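Local coordinates for protein lysozyme (Asticcacaulis excentricus, PDB 6H9D) that is the muramidase domain of SpmX, a phage-lysozyme relative that probably acts on or binds peptidoglycan in the bacterial wall and serves stalk synthesis and cell morphogenesis, at residues A[5-10]-A[76-81]; A[11-16]-A[84-89]; A[89-94]-A[137-142]; A[98-103]-A[118-123]; A[112-117]-A[141-146]. One frame throughout, in Å; residues are numbered along the deposited sequence.

Interaction 1 of 5, residues A[5-10]-A[76-81]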
# COMPACT_ATOMS: atom_id res chain seq x y z
N LYS A 5 -9.85 6.15 -8.64
CA LYS A 5 -10.29 5.11 -7.71
C LYS A 5 -9.41 3.87 -7.90
O LYS A 5 -9.02 3.55 -9.04
CB LYS A 5 -11.76 4.77 -7.94
CG LYS A 5 -12.74 5.93 -7.76
CD LYS A 5 -14.07 5.74 -8.46
CE LYS A 5 -14.68 7.04 -8.94
NZ LYS A 5 -15.71 6.83 -9.99
N ILE A 6 -9.14 3.15 -6.79
CA ILE A 6 -8.34 1.94 -6.89
C ILE A 6 -9.21 0.88 -7.57
O ILE A 6 -10.37 0.70 -7.20
CB ILE A 6 -7.78 1.46 -5.53
CG1 ILE A 6 -6.84 0.27 -5.72
CG2 ILE A 6 -8.87 1.14 -4.52
CD1 ILE A 6 -5.92 0.05 -4.57
N SER A 7 -8.66 0.22 -8.59
CA SER A 7 -9.39 -0.81 -9.33
C SER A 7 -9.45 -2.09 -8.50
O SER A 7 -8.76 -2.25 -7.50
CB SER A 7 -8.75 -1.07 -10.67
OG SER A 7 -7.57 -1.84 -10.51
N ARG A 8 -10.27 -3.04 -8.97
CA ARG A 8 -10.35 -4.34 -8.36
C ARG A 8 -8.98 -5.03 -8.42
O ARG A 8 -8.55 -5.66 -7.46
CB ARG A 8 -11.44 -5.17 -9.04
CG ARG A 8 -11.66 -6.54 -8.42
CD ARG A 8 -12.90 -7.21 -8.99
NE ARG A 8 -12.84 -8.66 -8.91
CZ ARG A 8 -13.82 -9.47 -9.29
NH1 ARG A 8 -15.00 -8.96 -9.63
NH2 ARG A 8 -13.63 -10.78 -9.35
N ALA A 9 -8.29 -4.93 -9.56
CA ALA A 9 -6.96 -5.54 -9.72
C ALA A 9 -5.98 -4.97 -8.67
O ALA A 9 -5.15 -5.71 -8.13
CB ALA A 9 -6.44 -5.31 -11.12
N GLY A 10 -6.08 -3.66 -8.43
CA GLY A 10 -5.26 -2.94 -7.46
C GLY A 10 -5.48 -3.45 -6.05
O GLY A 10 -4.56 -3.67 -5.27
N LEU A 76 -2.35 10.31 -14.37
CA LEU A 76 -1.90 8.92 -14.13
C LEU A 76 -2.78 7.96 -14.91
O LEU A 76 -3.93 8.26 -15.13
CB LEU A 76 -2.09 8.59 -12.65
CG LEU A 76 -1.22 9.32 -11.65
CD1 LEU A 76 -1.62 8.91 -10.25
CD2 LEU A 76 0.25 9.02 -11.87
N THR A 77 -2.21 6.82 -15.27
CA THR A 77 -3.01 5.72 -15.83
C THR A 77 -3.59 4.94 -14.64
O THR A 77 -3.07 5.08 -13.52
CB THR A 77 -2.16 4.79 -16.70
OG1 THR A 77 -1.34 3.98 -15.87
CG2 THR A 77 -1.33 5.51 -17.73
N GLN A 78 -4.60 4.12 -14.87
CA GLN A 78 -5.17 3.33 -13.76
C GLN A 78 -4.09 2.45 -13.11
O GLN A 78 -4.08 2.37 -11.92
CB GLN A 78 -6.32 2.46 -14.25
CG GLN A 78 -6.94 1.63 -13.14
CD GLN A 78 -7.69 2.50 -12.17
OE1 GLN A 78 -8.52 3.31 -12.55
NE2 GLN A 78 -7.39 2.34 -10.90
N ASN A 79 -3.25 1.80 -13.92
CA ASN A 79 -2.17 0.93 -13.40
C ASN A 79 -1.20 1.74 -12.54
O ASN A 79 -0.78 1.23 -11.53
CB ASN A 79 -1.45 0.18 -14.51
CG ASN A 79 -2.33 -0.84 -15.19
OD1 ASN A 79 -3.36 -1.19 -14.67
ND2 ASN A 79 -1.93 -1.31 -16.35
N GLN A 80 -0.86 2.95 -12.96
CA GLN A 80 0.09 3.76 -12.22
C GLN A 80 -0.52 4.10 -10.86
O GLN A 80 0.14 4.00 -9.82
CB GLN A 80 0.46 5.02 -12.98
CG GLN A 80 1.41 4.80 -14.14
CD GLN A 80 1.51 6.03 -15.02
OE1 GLN A 80 0.64 6.89 -15.02
NE2 GLN A 80 2.59 6.13 -15.76
N PHE A 81 -1.79 4.47 -10.88
CA PHE A 81 -2.52 4.85 -9.68
C PHE A 81 -2.59 3.67 -8.71
O PHE A 81 -2.28 3.82 -7.56
CB PHE A 81 -3.92 5.35 -10.03
CG PHE A 81 -4.66 5.85 -8.82
CD1 PHE A 81 -4.27 7.03 -8.21
CD2 PHE A 81 -5.62 5.06 -8.20
CE1 PHE A 81 -4.91 7.48 -7.07
CE2 PHE A 81 -6.25 5.51 -7.05
CZ PHE A 81 -5.88 6.71 -6.48
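Gln78 reaches from the first turn of helix 78-91 to the backbone of Lys5, just ahead of helix 8-16, so that two helix N-termini of the phage-lysozyme fold are tied side by side at the protein surface. One hydrogen bond joins the two segments directly. Gln78 NE2 donates to Lys5 O at 2.8 Å, nearly straight at 164°; the donor lies in the carbonyl plane, and the oxygen lies close to the plane of the Gln78 amide. The chain puts it there by leaving the helix with CG opposite the backbone N and then folding at chi2 (69°). Ser7 CB sits 3.7 Å from Gln78 NE2, alongside the amide. A second acceptor for NE2 is Asp82, which also bonds Ser7 OG and therefore links both segments from the next turn.

Capping interactions set each helix start. Ser7 OG, as N-cap, accepts from Gly10 N, while Thr77 and Gln80 form a capping box in which each side chain accepts from the other residue's backbone N.

The van der Waals part belongs to Phe81, whose ring lies against the extended backbone of residues 5 and 6 and has Val65 and Val68 of helix 50-71 as apolar neighbours. Its CE2 atom lies 3.7 Å from Lys5 C, and the same distance separates Phe81 CE2 from Ile6 N, which stands at the ring edge near its plane.

Interaction 2 of 5, residues A[11-16]-A[84-89]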
# COMPACT_ATOMS: atom_id res chain seq x y z
N VAL A 11 -6.76 -3.64 -5.70
CA VAL A 11 -7.12 -4.21 -4.41
C VAL A 11 -6.53 -5.62 -4.29
O VAL A 11 -5.96 -5.96 -3.27
CB VAL A 11 -8.64 -4.20 -4.18
CG1 VAL A 11 -9.00 -4.96 -2.93
CG2 VAL A 11 -9.16 -2.76 -4.13
N GLU A 12 -6.64 -6.44 -5.34
CA GLU A 12 -6.15 -7.83 -5.28
C GLU A 12 -4.62 -7.84 -5.10
O GLU A 12 -4.09 -8.66 -4.35
CB GLU A 12 -6.52 -8.62 -6.54
CG GLU A 12 -8.01 -8.84 -6.74
CD GLU A 12 -8.80 -9.28 -5.52
OE1 GLU A 12 -8.35 -10.23 -4.83
OE2 GLU A 12 -9.87 -8.68 -5.27
N LEU A 13 -3.91 -6.94 -5.77
CA LEU A 13 -2.47 -6.83 -5.59
C LEU A 13 -2.14 -6.59 -4.11
O LEU A 13 -1.31 -7.26 -3.50
CB LEU A 13 -1.93 -5.69 -6.46
CG LEU A 13 -0.44 -5.42 -6.27
CD1 LEU A 13 0.36 -6.59 -6.79
CD2 LEU A 13 0.02 -4.13 -6.93
N ILE A 14 -2.83 -5.62 -3.51
CA ILE A 14 -2.57 -5.22 -2.15
C ILE A 14 -2.85 -6.39 -1.20
O ILE A 14 -2.06 -6.69 -0.31
CB ILE A 14 -3.37 -3.94 -1.81
CG1 ILE A 14 -2.74 -2.76 -2.56
CG2 ILE A 14 -3.45 -3.71 -0.31
CD1 ILE A 14 -3.48 -1.46 -2.41
N LYS A 15 -3.97 -7.07 -1.45
CA LYS A 15 -4.38 -8.19 -0.63
C LYS A 15 -3.35 -9.33 -0.72
O LYS A 15 -3.21 -10.10 0.20
CB LYS A 15 -5.76 -8.62 -1.13
CG LYS A 15 -6.51 -9.63 -0.29
CD LYS A 15 -7.79 -10.08 -0.98
CE LYS A 15 -8.72 -8.91 -1.21
NZ LYS A 15 -10.01 -9.36 -1.79
N SER A 16 -2.66 -9.43 -1.86
CA SER A 16 -1.76 -10.54 -2.13
C SER A 16 -0.56 -10.48 -1.20
O SER A 16 0.08 -11.49 -0.97
CB SER A 16 -1.33 -10.57 -3.59
OG SER A 16 -0.45 -9.49 -3.87
N LEU A 84 0.77 2.97 -7.19
CA LEU A 84 1.13 4.02 -6.21
C LEU A 84 0.31 3.87 -4.92
O LEU A 84 0.84 4.11 -3.85
CB LEU A 84 0.95 5.41 -6.83
CG LEU A 84 2.01 5.80 -7.86
CD1 LEU A 84 1.71 7.17 -8.43
CD2 LEU A 84 3.42 5.77 -7.28
N VAL A 85 -0.96 3.48 -5.01
CA VAL A 85 -1.78 3.25 -3.82
C VAL A 85 -1.20 2.10 -2.99
O VAL A 85 -1.09 2.20 -1.77
CB VAL A 85 -3.24 2.99 -4.19
CG1 VAL A 85 -4.03 2.49 -2.99
CG2 VAL A 85 -3.91 4.23 -4.76
N SER A 86 -0.77 1.03 -3.66
CA SER A 86 -0.19 -0.12 -3.01
C SER A 86 1.08 0.32 -2.28
O SER A 86 1.30 -0.01 -1.10
CB SER A 86 0.11 -1.24 -3.99
OG SER A 86 0.72 -2.35 -3.33
N PHE A 87 1.88 1.13 -2.98
CA PHE A 87 3.16 1.58 -2.51
C PHE A 87 2.97 2.52 -1.30
O PHE A 87 3.54 2.32 -0.25
CB PHE A 87 3.92 2.26 -3.65
CG PHE A 87 5.25 2.84 -3.24
CD1 PHE A 87 6.33 2.01 -2.99
CD2 PHE A 87 5.42 4.20 -3.10
CE1 PHE A 87 7.55 2.54 -2.60
CE2 PHE A 87 6.64 4.73 -2.72
CZ PHE A 87 7.71 3.91 -2.47
N CYS A 88 2.08 3.49 -1.48
CA CYS A 88 1.75 4.47 -0.45
C CYS A 88 1.13 3.79 0.78
O CYS A 88 1.49 4.14 1.89
CB CYS A 88 0.84 5.55 -1.00
SG CYS A 88 0.51 6.81 0.26
N PHE A 89 0.27 2.78 0.58
CA PHE A 89 -0.28 1.99 1.67
C PHE A 89 0.84 1.33 2.47
O PHE A 89 0.80 1.27 3.71
CB PHE A 89 -1.26 0.94 1.13
CG PHE A 89 -1.99 0.13 2.18
CD1 PHE A 89 -2.74 0.76 3.16
CD2 PHE A 89 -1.95 -1.25 2.17
CE1 PHE A 89 -3.42 0.02 4.12
CE2 PHE A 89 -2.62 -1.99 3.13
CZ PHE A 89 -3.38 -1.36 4.09
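Segments 11-16 and 84-89, parts of helices 8-16 and 78-91, run in roughly the same direction, their axes crossing at -33° with a closest approach of 9.7 Å. Ile14 and Ser86 mark the nearest point, where the CA atoms are 5.7 Å apart. This buried helix pair lies near the centre of the phage-lysozyme fold, and the small serine probably lets the larger isoleucine come close to the opposing backbone.

Ile14 carries the contact with both branches of its side chain. Its CG1 meets Ser86 CB at 3.5 Å, a snug fit, and its CD1 continues over the backbone, 3.6 Å from Ser86 CA, to touch Val85 CG1. The remaining methyl turns the other way: CG1 lies opposite the carbonyl carbon (chi1 -71°), which leaves CG2 directed toward Phe89, one turn further along the helix. Leu13 flanks the serine, its CD2 lying 4.1 Å from Ser86 OG.

No hydrogen bond joins the two segments. The buried Ser86 hydroxyl is instead paired with Glu142 and Arg138 of helix 133-146, so this one residue presents its CB to an apolar neighbour and its oxygen to a charged cluster. At the other end of the contact, Ile14 CG2 approaches Phe89 CD2 obliquely at 3.8 Å.

Interaction 3 of 5, residues A[89-94]-A[137-142]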
# COMPACT_ATOMS: atom_id res chain seq x y z
N PHE A 89 0.27 2.78 0.58
CA PHE A 89 -0.28 1.99 1.67
C PHE A 89 0.84 1.33 2.47
O PHE A 89 0.80 1.27 3.71
CB PHE A 89 -1.26 0.94 1.13
CG PHE A 89 -1.99 0.13 2.18
CD1 PHE A 89 -2.74 0.76 3.16
CD2 PHE A 89 -1.95 -1.25 2.17
CE1 PHE A 89 -3.42 0.02 4.12
CE2 PHE A 89 -2.62 -1.99 3.13
CZ PHE A 89 -3.38 -1.36 4.09
N ASN A 90 1.86 0.82 1.77
CA ASN A 90 2.90 0.05 2.39
C ASN A 90 3.84 0.97 3.18
O ASN A 90 4.23 0.63 4.28
CB ASN A 90 3.66 -0.77 1.34
CG ASN A 90 4.77 -1.61 1.92
OD1 ASN A 90 5.88 -1.58 1.42
ND2 ASN A 90 4.47 -2.34 2.98
N ILE A 91 4.25 2.11 2.61
CA ILE A 91 5.29 2.94 3.25
C ILE A 91 4.65 4.02 4.13
O ILE A 91 5.33 4.67 4.91
CB ILE A 91 6.29 3.53 2.24
CG1 ILE A 91 5.68 4.64 1.39
CG2 ILE A 91 6.91 2.44 1.38
CD1 ILE A 91 6.70 5.52 0.73
N GLY A 92 3.34 4.22 3.99
CA GLY A 92 2.62 5.26 4.73
C GLY A 92 2.57 6.59 3.97
O GLY A 92 3.48 6.93 3.22
N ILE A 93 1.51 7.36 4.21
CA ILE A 93 1.26 8.60 3.50
C ILE A 93 2.39 9.60 3.77
O ILE A 93 2.80 10.29 2.84
CB ILE A 93 -0.10 9.19 3.91
CG1 ILE A 93 -1.25 8.43 3.27
CG2 ILE A 93 -0.16 10.68 3.60
CD1 ILE A 93 -2.58 8.65 3.94
N GLU A 94 2.85 9.69 5.02
CA GLU A 94 3.86 10.67 5.39
C GLU A 94 5.14 10.44 4.57
O GLU A 94 5.67 11.34 3.93
CB GLU A 94 4.18 10.59 6.89
CG GLU A 94 5.30 11.54 7.31
CD GLU A 94 5.62 11.54 8.79
OE1 GLU A 94 4.73 11.17 9.59
OE2 GLU A 94 6.75 11.91 9.15
N ARG A 137 10.24 -8.54 -3.32
CA ARG A 137 9.12 -9.19 -4.04
C ARG A 137 7.99 -8.17 -4.24
O ARG A 137 7.48 -8.05 -5.35
CB ARG A 137 8.63 -10.39 -3.24
CG ARG A 137 9.64 -11.52 -3.10
CD ARG A 137 9.06 -12.79 -2.51
NE ARG A 137 7.99 -13.37 -3.29
CZ ARG A 137 7.25 -14.42 -2.94
NH1 ARG A 137 7.35 -14.94 -1.74
NH2 ARG A 137 6.40 -14.93 -3.80
N ARG A 138 7.65 -7.44 -3.19
CA ARG A 138 6.56 -6.47 -3.27
C ARG A 138 6.86 -5.40 -4.33
O ARG A 138 6.00 -5.10 -5.14
CB ARG A 138 6.28 -5.84 -1.90
CG ARG A 138 5.09 -4.89 -1.94
CD ARG A 138 4.64 -4.40 -0.57
NE ARG A 138 3.44 -3.61 -0.72
CZ ARG A 138 2.35 -3.78 0.01
NH1 ARG A 138 2.37 -4.65 1.01
NH2 ARG A 138 1.26 -3.10 -0.27
N ARG A 139 8.05 -4.82 -4.25
CA ARG A 139 8.47 -3.77 -5.17
C ARG A 139 8.45 -4.25 -6.61
O ARG A 139 8.06 -3.51 -7.52
CB ARG A 139 9.87 -3.27 -4.81
CG ARG A 139 9.94 -2.57 -3.46
CD ARG A 139 8.67 -1.80 -3.17
NE ARG A 139 8.64 -1.28 -1.80
CZ ARG A 139 7.54 -1.20 -1.05
NH1 ARG A 139 6.38 -1.60 -1.54
NH2 ARG A 139 7.62 -0.72 0.18
N ALA A 140 8.86 -5.50 -6.83
CA ALA A 140 8.88 -6.05 -8.21
C ALA A 140 7.45 -6.06 -8.76
O ALA A 140 7.22 -5.58 -9.87
CB ALA A 140 9.50 -7.40 -8.19
N SER A 141 6.49 -6.53 -7.96
CA SER A 141 5.06 -6.56 -8.36
C SER A 141 4.51 -5.14 -8.56
O SER A 141 3.79 -4.88 -9.52
CB SER A 141 4.22 -7.30 -7.36
OG SER A 141 4.64 -8.63 -7.23
N GLU A 142 4.84 -4.20 -7.65
CA GLU A 142 4.33 -2.82 -7.78
C GLU A 142 4.91 -2.16 -9.03
O GLU A 142 4.21 -1.48 -9.80
CB GLU A 142 4.64 -2.04 -6.50
CG GLU A 142 3.73 -2.44 -5.34
CD GLU A 142 4.14 -1.95 -3.96
OE1 GLU A 142 5.30 -1.60 -3.81
OE2 GLU A 142 3.30 -1.99 -3.05
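Asn90 lays its amide flat on the guanidinium of Arg138, the two planes only 3° apart, in a polar stack between the end of helix 78-91 and helix 133-146. Asn90 CB lies over one face of the guanidinium, 3.4 Å above its plane and displaced toward the rim, while Asn90 ND2 is 3.7 Å from Arg138 NH1. The Arg138 chain is extended from CG to NE, and this carries its flat head beneath the asparagine. Phe89 adds its ring edge, to which Arg138 NH2 comes near the ring plane.

Arg139 arrives differently. Its chain bends at chi2, and the planes of its guanidinium and the Asn90 amide stand 64° apart; the modelled approach to Asn90 OD1 is too short to be trusted. Ile91 CG2 lies obliquely beside the Arg139 guanidinium.

Both arginines are held by Glu142. Arg138 NE donates to Glu142 OE2 at 2.8 Å, meeting it from above the carboxylate plane, and Arg139 NH1 pairs with Glu142 OE1 on its syn side. Ser86 is a further partner of the cluster, and Arg139 NE bonds Trp120 O. These neighbours would tend to keep the carboxylate charged. The whole is a buried Arg-Arg-Glu salt-bridge network, spanning residues one helical turn apart and roofed by an asparagine amide.

Interaction 4 of 5, residues A[98-103]-A[118-123]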
# COMPACT_ATOMS: atom_id res chain seq x y z
N GLN A 98 7.05 12.59 1.11
CA GLN A 98 8.41 13.11 1.11
C GLN A 98 9.32 12.31 0.17
O GLN A 98 10.51 12.56 0.15
CB GLN A 98 9.01 13.03 2.52
CG GLN A 98 8.25 13.83 3.57
CD GLN A 98 7.89 15.22 3.09
OE1 GLN A 98 6.73 15.62 3.08
NE2 GLN A 98 8.90 15.96 2.65
N SER A 99 8.76 11.35 -0.60
CA SER A 99 9.57 10.32 -1.27
C SER A 99 10.13 10.80 -2.61
O SER A 99 9.52 11.60 -3.32
CB SER A 99 8.79 9.03 -1.47
OG SER A 99 7.72 9.23 -2.38
N ASP A 100 11.33 10.28 -2.91
CA ASP A 100 11.93 10.28 -4.23
C ASP A 100 10.90 9.85 -5.29
O ASP A 100 10.77 10.48 -6.33
CB ASP A 100 13.17 9.37 -4.26
CG ASP A 100 13.09 8.04 -3.49
OD1 ASP A 100 12.01 7.67 -2.94
OD2 ASP A 100 14.12 7.36 -3.45
N VAL A 101 10.18 8.75 -5.00
CA VAL A 101 9.18 8.18 -5.92
C VAL A 101 8.18 9.25 -6.36
O VAL A 101 7.99 9.47 -7.55
CB VAL A 101 8.45 6.97 -5.31
CG1 VAL A 101 7.30 6.49 -6.18
CG2 VAL A 101 9.43 5.85 -5.01
N LEU A 102 7.56 9.93 -5.39
CA LEU A 102 6.55 10.94 -5.69
C LEU A 102 7.18 12.10 -6.48
O LEU A 102 6.55 12.63 -7.39
CB LEU A 102 5.94 11.47 -4.38
CG LEU A 102 4.95 12.62 -4.56
CD1 LEU A 102 3.81 12.22 -5.46
CD2 LEU A 102 4.42 13.13 -3.23
N ARG A 103 8.39 12.51 -6.10
CA ARG A 103 9.06 13.61 -6.79
C ARG A 103 9.20 13.31 -8.28
O ARG A 103 8.87 14.13 -9.13
CB ARG A 103 10.43 13.87 -6.17
CG ARG A 103 10.48 15.09 -5.26
CD ARG A 103 11.85 15.23 -4.60
NE ARG A 103 11.77 15.05 -3.15
CZ ARG A 103 12.41 14.09 -2.49
NH1 ARG A 103 13.17 13.22 -3.14
NH2 ARG A 103 12.29 14.00 -1.17
N ASP A 118 12.96 1.06 -5.41
CA ASP A 118 14.02 0.18 -4.89
C ASP A 118 14.61 0.71 -3.57
O ASP A 118 15.28 -0.03 -2.87
CB ASP A 118 15.14 0.02 -5.91
CG ASP A 118 14.69 -0.57 -7.23
OD1 ASP A 118 13.58 -1.15 -7.28
OD2 ASP A 118 15.43 -0.43 -8.21
N ASN A 119 14.39 2.00 -3.28
CA ASN A 119 14.90 2.63 -2.06
C ASN A 119 14.09 2.22 -0.83
O ASN A 119 14.42 2.61 0.28
CB ASN A 119 14.90 4.15 -2.17
CG ASN A 119 15.85 4.58 -3.26
OD1 ASN A 119 16.83 3.89 -3.52
ND2 ASN A 119 15.52 5.65 -3.95
N TRP A 120 13.03 1.43 -1.03
CA TRP A 120 12.06 1.15 -0.00
C TRP A 120 11.96 -0.36 0.23
O TRP A 120 10.86 -0.95 0.16
CB TRP A 120 10.72 1.78 -0.40
CG TRP A 120 10.82 3.27 -0.51
CD1 TRP A 120 11.14 3.99 -1.62
CD2 TRP A 120 10.65 4.23 0.55
NE1 TRP A 120 11.19 5.33 -1.32
CE2 TRP A 120 10.89 5.50 -0.00
CE3 TRP A 120 10.34 4.13 1.91
CZ2 TRP A 120 10.78 6.68 0.74
CZ3 TRP A 120 10.23 5.29 2.64
CH2 TRP A 120 10.45 6.54 2.06
N THR A 121 13.12 -0.99 0.47
CA THR A 121 13.19 -2.42 0.60
C THR A 121 14.03 -2.83 1.81
O THR A 121 14.52 -3.93 1.85
CB THR A 121 13.78 -3.06 -0.66
OG1 THR A 121 15.06 -2.45 -0.84
CG2 THR A 121 12.92 -2.85 -1.89
N SER A 122 14.19 -1.94 2.79
CA SER A 122 15.05 -2.24 3.92
C SER A 122 14.46 -1.67 5.22
O SER A 122 13.72 -0.70 5.22
CB SER A 122 16.45 -1.71 3.68
OG SER A 122 16.43 -0.31 3.57
N ALA A 123 14.85 -2.30 6.34
CA ALA A 123 14.53 -1.80 7.67
C ALA A 123 15.81 -1.63 8.49
O ALA A 123 16.87 -2.13 8.11
CB ALA A 123 13.57 -2.74 8.35
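The indole of Trp120 meets Asp100 at its edge: OD1 lies close to the ring plane, and the carboxylate is turned 65° from the ring. Trp120 NE1 donates to Asp100 OD1 at 3.0 Å with an almost straight N-H (168°), using the syn lone pair of that oxygen. Ser99 CB and Val101 CG2 approach the same ring obliquely, the former 3.8 Å from Trp120 CZ2 and the latter 4.2 Å from Trp120 CD1. Asn119 brings its amide nearly coplanar with the Asp100 carboxylate, although the modelled approach of their ends is implausibly short and carries little weight.

Asp100 OD1 is gripped twice. Besides the indole it accepts from Val101 N, which reaches it from above the carboxylate plane, and chi1 of 40° holds CG between the backbone N and carbonyl carbon, folding the acid back over its own helix start. Ser99, the N-cap residue, takes Leu102 N on its OG, which also hydrogen-bonds Phe96 O.

Within the phage-lysozyme helical domain, the contact links the start of helix 100-106 to the turn between helix 110-116 and strand 122-125. Phe87 of helix 78-91 meets Trp120 edge-to-face, and Thr121 touches Leu135, Ile136 and Arg139 of helix 133-146.

Interaction 5 of 5, residues A[112-117]-A[141-146]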
# COMPACT_ATOMS: atom_id res chain seq x y z
N GLU A 112 12.08 6.56 -13.65
CA GLU A 112 12.88 6.89 -12.48
C GLU A 112 12.05 6.68 -11.21
O GLU A 112 12.57 6.30 -10.17
CB GLU A 112 13.39 8.33 -12.57
CG GLU A 112 14.50 8.54 -13.59
CD GLU A 112 14.14 8.44 -15.06
OE1 GLU A 112 12.94 8.65 -15.45
OE2 GLU A 112 15.06 8.11 -15.84
N ALA A 113 10.75 6.97 -11.30
CA ALA A 113 9.83 6.73 -10.18
C ALA A 113 9.85 5.24 -9.82
O ALA A 113 10.02 4.87 -8.65
CB ALA A 113 8.44 7.18 -10.54
N ALA A 114 9.75 4.38 -10.84
CA ALA A 114 9.77 2.95 -10.59
C ALA A 114 11.09 2.57 -9.91
O ALA A 114 11.11 1.82 -8.95
CB ALA A 114 9.56 2.19 -11.88
N GLN A 115 12.21 3.08 -10.44
CA GLN A 115 13.53 2.76 -9.87
C GLN A 115 13.62 3.24 -8.42
O GLN A 115 14.27 2.61 -7.60
CB GLN A 115 14.67 3.41 -10.65
CG GLN A 115 14.84 2.89 -12.06
CD GLN A 115 15.89 3.69 -12.80
OE1 GLN A 115 15.63 4.77 -13.33
NE2 GLN A 115 17.10 3.17 -12.80
N ALA A 116 13.02 4.40 -8.14
CA ALA A 116 13.07 4.97 -6.79
C ALA A 116 12.43 4.02 -5.77
O ALA A 116 12.77 4.04 -4.60
CB ALA A 116 12.40 6.32 -6.79
N MET A 117 11.50 3.17 -6.23
CA MET A 117 10.82 2.25 -5.34
C MET A 117 11.83 1.28 -4.73
O MET A 117 11.59 0.71 -3.67
CB MET A 117 9.70 1.51 -6.08
CG MET A 117 8.55 2.42 -6.50
SD MET A 117 7.20 1.50 -7.35
CE MET A 117 5.95 2.78 -7.41
N SER A 141 6.49 -6.53 -7.96
CA SER A 141 5.06 -6.56 -8.36
C SER A 141 4.51 -5.14 -8.56
O SER A 141 3.79 -4.88 -9.52
CB SER A 141 4.22 -7.30 -7.36
OG SER A 141 4.64 -8.63 -7.23
N GLU A 142 4.84 -4.20 -7.65
CA GLU A 142 4.33 -2.82 -7.78
C GLU A 142 4.91 -2.16 -9.03
O GLU A 142 4.21 -1.48 -9.80
CB GLU A 142 4.64 -2.04 -6.50
CG GLU A 142 3.73 -2.44 -5.34
CD GLU A 142 4.14 -1.95 -3.96
OE1 GLU A 142 5.30 -1.60 -3.81
OE2 GLU A 142 3.30 -1.99 -3.05
N LYS A 143 6.21 -2.34 -9.25
CA LYS A 143 6.89 -1.73 -10.37
C LYS A 143 6.34 -2.31 -11.68
O LYS A 143 6.12 -1.55 -12.64
CB LYS A 143 8.40 -1.96 -10.27
CG LYS A 143 9.08 -1.17 -9.16
CD LYS A 143 10.49 -1.65 -8.85
CE LYS A 143 11.45 -1.40 -9.99
NZ LYS A 143 12.80 -1.91 -9.63
N SER A 144 6.11 -3.62 -11.72
CA SER A 144 5.54 -4.29 -12.92
C SER A 144 4.21 -3.64 -13.29
O SER A 144 4.04 -3.20 -14.43
CB SER A 144 5.36 -5.76 -12.74
OG SER A 144 6.62 -6.41 -12.81
N LEU A 145 3.31 -3.53 -12.31
CA LEU A 145 2.00 -2.93 -12.58
C LEU A 145 2.17 -1.48 -13.00
O LEU A 145 1.57 -1.02 -13.98
CB LEU A 145 1.12 -3.04 -11.32
CG LEU A 145 -0.29 -2.44 -11.45
CD1 LEU A 145 -1.07 -3.14 -12.57
CD2 LEU A 145 -1.06 -2.54 -10.15
N PHE A 146 2.97 -0.74 -12.22
CA PHE A 146 3.18 0.69 -12.42
C PHE A 146 3.57 0.98 -13.88
O PHE A 146 3.14 1.99 -14.44
CB PHE A 146 4.29 1.22 -11.50
CG PHE A 146 4.53 2.70 -11.61
CD1 PHE A 146 3.68 3.62 -11.00
CD2 PHE A 146 5.63 3.18 -12.31
CE1 PHE A 146 3.91 4.99 -11.10
CE2 PHE A 146 5.87 4.54 -12.40
CZ PHE A 146 5.00 5.45 -11.81
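Segments 112-116 and 141-146, parts of helices 110-116 and 133-146, lie antiparallel, with axes at 170° and 9.8 Å apart, and approach most closely where the CA atoms of Ala114 and Lys143 stand 5.5 Å from each other. The small alanines are consistent with that closeness. Lys143 runs its aliphatic chain along the Ala114 carbonyl, with CE 3.4 Å from Ala114 O, and bends at chi3 (67°) so that its amine ends beside Asp118, with which it forms a salt bridge just beyond the segment. Met117 passes Lys143 in the opposite sense; its SD lies 3.7 Å from Lys143 CG, a contact of thioether with methylene.

In the phage-lysozyme fold, this pairing sets the last long helix, 133-146, against the short helix 110-116, with helices 78-91 and 100-106 adding contacts around the pair. Phe146 fills the interface nearer the C-terminal end of its helix. Its CG is opposite the backbone N (chi1 -178°), which swings the ring across to the alanines: Ala113 CB is 4.1 Å from Phe146 CZ, and Ala114 CB is equally far from Phe146 CD2. Met117, extended beyond CG, places its methyl above one ring face, CE standing 4.3 Å over the plane and shifted toward the rim. Glu142 contributes only its aliphatic part, with CB 4.5 Å from Met117 SD, while its carboxylate turns to Arg138 and Arg139.

Two helices organise the set: 78-91 takes part in interactions 1, 2 and 3, and 133-146 in interactions 3 and 5. Interactions 1 and 2 follow one another up the pair 8-16 and 78-91, their centres about 10 Å apart, joined by Ile6 against Ile14 and Val85. Interactions 2 and 3 share Phe89 and lie near the centre of the chain, their centres about 7 Å apart. Interaction 4 is nested in the loop closed by interaction 3, and its segments alternate with those of interaction 5, to which an Asp118-Lys143 salt bridge ties it. Interactions 1 and 4, with centres about 20 Å apart, do not touch. Together the contacts bind the N-terminal helix and the C-terminal helices into one helical body.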